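Local coordinates for D-glycerate 3-kinase (Cryptococcus neoformans var. grubii serotype A, PDB 6CKG), which probably phosphorylates D-glycerate at its 3-hydroxyl with ATP, through a P-loop kinase fold, at residues A[80-84]-A[85-89]; A[118-121]-A[122-126]; A[240-243]-A[244-247]. All coordinates share one frame; numbering follows the deposited sequence.

The three contacts lie in series along the chain. Contact 1 is the end of the edge strand 79-83 and the turn after it. Contact 2 is the first part of helix 118-129, and contact 3 the exit from helix 239-242. Contact 2 lies between the other two and touches both. Its centre lies about 10 Å from that of contact 1 and about 12 Å from that of contact 3. F87 CG meets L121 CD2 at 3.3 Å, and L125 CD2 meets L241 CD2 at 3.6 Å. Contacts 1 and 3 do not touch; their nearest atoms are about 5 Å apart. The 1,2-ethanediol sits at contact 1.

Contact 1: residues A[80-84]-A[85-89]; sequences ATMSL and DDFYL. With EDO (1,2-ethanediol), chain C.
With CG swung to the side of the backbone N and opposite the carbonyl carbon in both M82 (chi1 -81°) and F87 (chi1 -70°), and M82 bent at chi3, the M82 methyl reaches the F87 ring. This is a Met-aromatic contact at the end of the parallel edge strand 79-83, where the chain enters a 3-10 turn. The side chains cross at about a right angle. M82 CE lies 3.7 Å from F87 CZ and M82 SD 5.2 Å from the F87 ring centroid, both oblique to the ring. L121 of helix 118-129 packs on both residues. Two backbone bonds make the turn: D86 N donates to S83 O at 3.0 Å, and F87 N to L84 O at 2.9 Å. S83 O lies in the plane of the F87 ring, at its edge, 3.3 Å from CD1.

S83 OG bonds E180 of strand 176-180, and D86 OD1 accepts from Y152 N of strand 146-153. D85 forms a salt bridge with K154, just after that strand. The 1,2-ethanediol, probably from the crystallisation liquor, bridges strand and turn and bonds P150 O. Its O2 accepts from S83 N at 3.0 Å (164°) and donates to D86 OD2 at 2.7 Å.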
loop_
_atom_site.group_PDB
_atom_site.type_symbol
_atom_site.label_atom_id
_atom_site.label_comp_id
_atom_site.label_asym_id
_atom_site.label_seq_id
_atom_site.Cartn_x
_atom_site.Cartn_y
_atom_site.Cartn_z
ATOM N N ALA A 80 -13.347 8.012 -3.660
ATOM C CA ALA A 80 -12.114 8.771 -3.502
ATOM C C ALA A 80 -11.013 7.748 -3.308
ATOM O O ALA A 80 -11.254 6.696 -2.706
ATOM C CB ALA A 80 -12.162 9.735 -2.307
ATOM N N THR A 81 -9.822 8.033 -3.831
ATOM C CA THR A 81 -8.700 7.106 -3.714
ATOM C C THR A 81 -7.516 7.776 -3.032
ATOM O O THR A 81 -7.150 8.907 -3.383
ATOM C CB THR A 81 -8.268 6.580 -5.082
ATOM O OG1 THR A 81 -9.334 5.832 -5.665
ATOM C CG2 THR A 81 -7.038 5.660 -4.928
ATOM N N MET A 82 -6.925 7.076 -2.058
ATOM C CA MET A 82 -5.638 7.429 -1.464
ATOM C C MET A 82 -4.617 6.364 -1.843
ATOM O O MET A 82 -4.823 5.174 -1.566
ATOM C CB MET A 82 -5.731 7.532 0.063
ATOM C CG MET A 82 -6.282 8.843 0.553
ATOM S SD MET A 82 -6.567 8.877 2.328
ATOM C CE MET A 82 -4.922 8.484 2.964
ATOM N N SER A 83 -3.523 6.784 -2.471
ATOM C CA SER A 83 -2.409 5.903 -2.787
ATOM C C SER A 83 -1.246 6.225 -1.856
ATOM O O SER A 83 -0.858 7.388 -1.729
ATOM C CB SER A 83 -1.981 6.069 -4.244
ATOM O OG SER A 83 -3.081 5.873 -5.096
ATOM N N LEU A 84 -0.692 5.197 -1.215
ATOM C CA LEU A 84 0.356 5.412 -0.216
ATOM C C LEU A 84 1.527 6.234 -0.762
ATOM O O LEU A 84 2.068 7.097 -0.060
ATOM C CB LEU A 84 0.852 4.065 0.302
ATOM C CG LEU A 84 1.913 4.121 1.402
ATOM C CD1 LEU A 84 1.292 4.737 2.640
ATOM C CD2 LEU A 84 2.405 2.697 1.688
ATOM N N ASP A 85 1.928 5.990 -2.011
ATOM C CA ASP A 85 3.089 6.686 -2.565
ATOM C C ASP A 85 2.859 8.189 -2.692
ATOM O O ASP A 85 3.822 8.956 -2.717
ATOM C CB ASP A 85 3.441 6.133 -3.939
ATOM C CG ASP A 85 3.908 4.702 -3.898
ATOM O OD1 ASP A 85 3.768 4.029 -2.845
ATOM O OD2 ASP A 85 4.412 4.254 -4.946
ATOM N N ASP A 86 1.606 8.635 -2.807
ATOM C CA ASP A 86 1.364 10.071 -2.876
ATOM C C ASP A 86 1.591 10.754 -1.538
ATOM O O ASP A 86 1.569 11.990 -1.477
ATOM C CB ASP A 86 -0.057 10.357 -3.363
ATOM C CG ASP A 86 -0.212 10.113 -4.836
ATOM O OD1 ASP A 86 0.614 10.650 -5.603
ATOM O OD2 ASP A 86 -1.137 9.356 -5.222
ATOM N N PHE A 87 1.824 9.976 -0.484
ATOM C CA PHE A 87 2.014 10.469 0.868
ATOM C C PHE A 87 3.452 10.277 1.368
ATOM O O PHE A 87 3.705 10.363 2.574
ATOM C CB PHE A 87 1.015 9.789 1.802
ATOM C CG PHE A 87 -0.412 10.231 1.583
ATOM C CD1 PHE A 87 -1.201 9.645 0.600
ATOM C CD2 PHE A 87 -0.963 11.229 2.366
ATOM C CE1 PHE A 87 -2.508 10.062 0.401
ATOM C CE2 PHE A 87 -2.278 11.652 2.166
ATOM C CZ PHE A 87 -3.043 11.070 1.186
ATOM N N TYR A 88 4.407 10.045 0.472
ATOM C CA TYR A 88 5.812 10.115 0.872
ATOM C C TYR A 88 6.129 11.469 1.510
ATOM O O TYR A 88 5.495 12.487 1.211
ATOM C CB TYR A 88 6.731 9.916 -0.334
ATOM C CG TYR A 88 6.950 8.492 -0.809
ATOM C CD1 TYR A 88 7.307 7.474 0.078
ATOM C CD2 TYR A 88 6.848 8.185 -2.157
ATOM C CE1 TYR A 88 7.522 6.195 -0.382
ATOM C CE2 TYR A 88 7.065 6.922 -2.623
ATOM C CZ TYR A 88 7.398 5.924 -1.744
ATOM O OH TYR A 88 7.616 4.664 -2.249
ATOM N N LEU A 89 7.132 11.472 2.397
ATOM C CA LEU A 89 7.689 12.714 2.920
ATOM C C LEU A 89 8.041 13.661 1.785
ATOM O O LEU A 89 8.373 13.236 0.673
ATOM C CB LEU A 89 8.961 12.438 3.747
ATOM C CG LEU A 89 8.779 11.595 5.005
ATOM C CD1 LEU A 89 10.169 11.174 5.541
ATOM C CD2 LEU A 89 7.977 12.393 6.038
HETATM C C1 EDO C . -4.229 11.544 -4.665
HETATM O O1 EDO C . -2.988 11.760 -5.368
HETATM C C2 EDO C . -3.955 10.728 -3.406
HETATM O O2 EDO C . -3.422 9.452 -3.788
#

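Contact 2: residues A[118-121]-A[122-126]; sequences LPLL and EQCLA
L120 CD1 touches two side chains of the next helical turn. It lies 3.7 Å from Q123 OE1 and 3.9 Å from C124 SG. L120 has its CG turned away from the backbone N (chi1 -174°), and this carries the branch along the helix toward both partners. C124 SG also stands 3.4 Å from L120 O. On another side of the helix E122 CG passes 3.3 Å from L118 O, and the chain runs on extended; its carboxylate end touches V240.

Four backbone bonds set these positions. E122 N donates to L118 O at 2.9 Å and Q123 N to P119 O at 2.8 Å. C124 N and L125 N bond L120 O and L121 O in the same way. The N-H...O angles run from 159° to 169°.

Further out, D117 OD1 accepts from L120 N at the start of the helix. P150 lies against L120 and C124. The i to i+4 bonding is that of a regular alpha helix. One side is buried (L121, C124, L125) and the other exposed (P119, Q123, A126). Through L121 and L125 the helix packs over M82 of strand 79-83 and L241 of helix 239-242.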
loop_
_atom_site.group_PDB
_atom_site.type_symbol
_atom_site.label_atom_id
_atom_site.label_comp_id
_atom_site.label_asym_id
_atom_site.label_seq_id
_atom_site.Cartn_x
_atom_site.Cartn_y
_atom_site.Cartn_z
ATOM N N LEU A 118 3.208 10.613 7.997
ATOM C CA LEU A 118 2.093 10.014 8.725
ATOM C C LEU A 118 1.086 11.051 9.227
ATOM O O LEU A 118 -0.119 10.767 9.195
ATOM C CB LEU A 118 2.610 9.147 9.883
ATOM C CG LEU A 118 3.296 7.858 9.411
ATOM C CD1 LEU A 118 3.972 7.145 10.588
ATOM C CD2 LEU A 118 2.284 6.942 8.754
ATOM N N PRO A 119 1.499 12.241 9.699
ATOM C CA PRO A 119 0.483 13.277 9.994
ATOM C C PRO A 119 -0.433 13.574 8.817
ATOM O O PRO A 119 -1.647 13.718 9.011
ATOM C CB PRO A 119 1.326 14.496 10.383
ATOM C CG PRO A 119 2.563 13.879 11.005
ATOM C CD PRO A 119 2.839 12.657 10.171
ATOM N N LEU A 120 0.115 13.646 7.597
ATOM C CA LEU A 120 -0.705 13.969 6.430
ATOM C C LEU A 120 -1.634 12.813 6.072
ATOM O O LEU A 120 -2.804 13.032 5.742
ATOM C CB LEU A 120 0.188 14.329 5.237
ATOM C CG LEU A 120 -0.518 14.835 3.976
ATOM C CD1 LEU A 120 -1.341 16.082 4.282
ATOM C CD2 LEU A 120 0.476 15.121 2.850
ATOM N N LEU A 121 -1.119 11.584 6.102
ATOM C CA LEU A 121 -1.958 10.403 5.915
ATOM C C LEU A 121 -3.124 10.388 6.892
ATOM O O LEU A 121 -4.277 10.184 6.501
ATOM C CB LEU A 121 -1.114 9.141 6.084
ATOM C CG LEU A 121 -0.355 8.717 4.837
ATOM C CD1 LEU A 121 0.822 7.801 5.197
ATOM C CD2 LEU A 121 -1.338 8.019 3.900
ATOM N N GLU A 122 -2.837 10.594 8.179
ATOM C CA GLU A 122 -3.897 10.576 9.177
ATOM C C GLU A 122 -4.869 11.727 8.966
ATOM O O GLU A 122 -6.087 11.529 9.048
ATOM C CB GLU A 122 -3.308 10.620 10.584
ATOM C CG GLU A 122 -2.515 9.385 10.932
ATOM C CD GLU A 122 -2.050 9.378 12.370
ATOM O OE1 GLU A 122 -2.756 9.954 13.228
ATOM O OE2 GLU A 122 -0.972 8.805 12.634
ATOM N N GLN A 123 -4.354 12.931 8.685
ATOM C CA GLN A 123 -5.232 14.069 8.428
ATOM C C GLN A 123 -6.148 13.799 7.236
ATOM O O GLN A 123 -7.351 14.077 7.290
ATOM C CB GLN A 123 -4.406 15.353 8.204
ATOM C CG GLN A 123 -5.254 16.600 7.908
ATOM C CD GLN A 123 -4.427 17.858 7.581
ATOM O OE1 GLN A 123 -3.389 17.789 6.919
ATOM N NE2 GLN A 123 -4.897 19.010 8.050
ATOM N N CYS A 124 -5.599 13.259 6.145
ATOM C CA CYS A 124 -6.417 13.072 4.949
ATOM C C CYS A 124 -7.447 11.972 5.146
ATOM O O CYS A 124 -8.601 12.114 4.731
ATOM C CB CYS A 124 -5.529 12.768 3.745
ATOM S SG CYS A 124 -4.672 14.293 3.179
ATOM N N LEU A 125 -7.064 10.876 5.797
ATOM C CA LEU A 125 -8.028 9.803 6.001
ATOM C C LEU A 125 -9.132 10.237 6.954
ATOM O O LEU A 125 -10.305 9.924 6.732
ATOM C CB LEU A 125 -7.314 8.545 6.501
ATOM C CG LEU A 125 -8.108 7.234 6.396
ATOM C CD1 LEU A 125 -9.017 7.212 5.158
ATOM C CD2 LEU A 125 -7.132 6.076 6.341
ATOM N N ALA A 126 -8.791 10.984 8.005
ATOM C CA ALA A 126 -9.838 11.492 8.889
ATOM C C ALA A 126 -10.747 12.476 8.158
ATOM O O ALA A 126 -11.970 12.475 8.360
ATOM C CB ALA A 126 -9.222 12.140 10.127
#

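Contact 3: residues A[240-243]-A[244-247]; sequences VLWD and QIDC
W242 and I245 are the two ends of a type I beta turn that takes the chain out of helix 239-242 toward strand 247-253. Two successive backbone hydrogen bonds, each from residue i+3 back to residue i, carry the chain off the helix. The first is Q244 N to L241 O at 3.1 Å, with an N-H...O angle of 155°. The second, I245 N to W242 O at 3.0 Å and 162°, closes the turn.

The apolar contact is lighter. I245 CD1 lies 4.3 Å from W242 CE3, oblique to the indole. I245 CB also lies 3.3 Å from W242 O, beside the bond that closes the turn. F179 of strand 176-180 and W309 pack on both residues. The indole NE1 donates to F186 O, which helps fix the ring's rotation.

Q244 folds back along the helix. Its CG lies beside the backbone N (chi1 -66°), which brings CG to 3.6 Å from V240 O, and the chain then bends at chi2. L125 of helix 118-129 touches this side chain, while K129 NZ bonds the Q244 carbonyl.

A water joins the turn to the residue after it. It lies 2.8 Å from D243 O and 3.3 Å from D246 OD1. D246 OD2 accepts from V49 N, so the carboxylate is held from the sheet.

The chemistry implies a turn fixed mainly by its backbone: two successive short-range bonds lead the chain off the helix, buried W242 and I245 anchor it inward, and D246 links it to strand 48-53.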
loop_
_atom_site.group_PDB
_atom_site.type_symbol
_atom_site.label_atom_id
_atom_site.label_comp_id
_atom_site.label_asym_id
_atom_site.label_seq_id
_atom_site.Cartn_x
_atom_site.Cartn_y
_atom_site.Cartn_z
ATOM N N VAL A 240 -2.139 3.282 13.905
ATOM C CA VAL A 240 -3.302 4.175 13.988
ATOM C C VAL A 240 -3.954 4.337 12.616
ATOM O O VAL A 240 -5.188 4.361 12.486
ATOM C CB VAL A 240 -2.877 5.534 14.579
ATOM C CG1 VAL A 240 -3.967 6.578 14.386
ATOM C CG2 VAL A 240 -2.541 5.382 16.056
ATOM N N LEU A 241 -3.131 4.432 11.570
ATOM C CA LEU A 241 -3.618 4.542 10.199
ATOM C C LEU A 241 -4.314 3.262 9.755
ATOM O O LEU A 241 -5.403 3.302 9.160
ATOM C CB LEU A 241 -2.443 4.844 9.273
ATOM C CG LEU A 241 -2.423 5.918 8.201
ATOM C CD1 LEU A 241 -1.633 5.396 6.994
ATOM C CD2 LEU A 241 -3.822 6.401 7.806
ATOM N N TRP A 242 -3.679 2.112 9.997
ATOM C CA TRP A 242 -4.295 0.838 9.618
ATOM C C TRP A 242 -5.656 0.662 10.270
ATOM O O TRP A 242 -6.585 0.098 9.662
ATOM C CB TRP A 242 -3.400 -0.335 10.006
ATOM C CG TRP A 242 -2.032 -0.435 9.365
ATOM C CD1 TRP A 242 -0.994 -1.226 9.819
ATOM C CD2 TRP A 242 -1.539 0.211 8.169
ATOM N NE1 TRP A 242 0.099 -1.102 8.996
ATOM C CE2 TRP A 242 -0.192 -0.220 7.989
ATOM C CE3 TRP A 242 -2.085 1.114 7.244
ATOM C CZ2 TRP A 242 0.590 0.197 6.921
ATOM C CZ3 TRP A 242 -1.290 1.545 6.189
ATOM C CH2 TRP A 242 0.038 1.092 6.043
ATOM N N ASP A 243 -5.795 1.123 11.514
ATOM C CA ASP A 243 -7.036 0.918 12.255
ATOM C C ASP A 243 -8.213 1.709 11.689
ATOM O O ASP A 243 -9.341 1.496 12.135
ATOM C CB ASP A 243 -6.839 1.283 13.733
ATOM C CG ASP A 243 -6.046 0.220 14.506
ATOM O OD1 ASP A 243 -5.877 -0.918 14.003
ATOM O OD2 ASP A 243 -5.583 0.525 15.625
ATOM N N GLN A 244 -7.973 2.636 10.764
ATOM C CA GLN A 244 -9.031 3.372 10.090
ATOM C C GLN A 244 -9.639 2.594 8.931
ATOM O O GLN A 244 -10.670 3.012 8.394
ATOM C CB GLN A 244 -8.473 4.706 9.600
ATOM C CG GLN A 244 -8.062 5.646 10.732
ATOM C CD GLN A 244 -9.229 6.497 11.193
ATOM O OE1 GLN A 244 -10.199 5.986 11.750
ATOM N NE2 GLN A 244 -9.162 7.802 10.917
ATOM N N ILE A 245 -9.049 1.463 8.568
ATOM C CA ILE A 245 -9.506 0.651 7.442
ATOM C C ILE A 245 -10.618 -0.295 7.895
ATOM O O ILE A 245 -10.490 -0.994 8.910
ATOM C CB ILE A 245 -8.324 -0.129 6.847
ATOM C CG1 ILE A 245 -7.265 0.860 6.327
ATOM C CG2 ILE A 245 -8.790 -1.108 5.787
ATOM C CD1 ILE A 245 -5.987 0.198 5.779
ATOM N N ASP A 246 -11.703 -0.351 7.113
ATOM C CA ASP A 246 -12.872 -1.165 7.439
ATOM C C ASP A 246 -12.808 -2.567 6.847
ATOM O O ASP A 246 -13.224 -3.532 7.496
ATOM C CB ASP A 246 -14.154 -0.483 6.939
ATOM C CG ASP A 246 -14.365 0.885 7.549
ATOM O OD1 ASP A 246 -14.205 1.014 8.774
ATOM O OD2 ASP A 246 -14.680 1.835 6.805
ATOM N N CYS A 247 -12.331 -2.703 5.616
ATOM C CA CYS A 247 -12.261 -4.007 4.968
ATOM C C CYS A 247 -11.046 -3.996 4.049
ATOM O O CYS A 247 -10.411 -2.962 3.849
ATOM C CB CYS A 247 -13.575 -4.325 4.218
ATOM S SG CYS A 247 -13.925 -3.178 2.854
HETATM O O HOH W 1 -12.006 1.192 11.184
#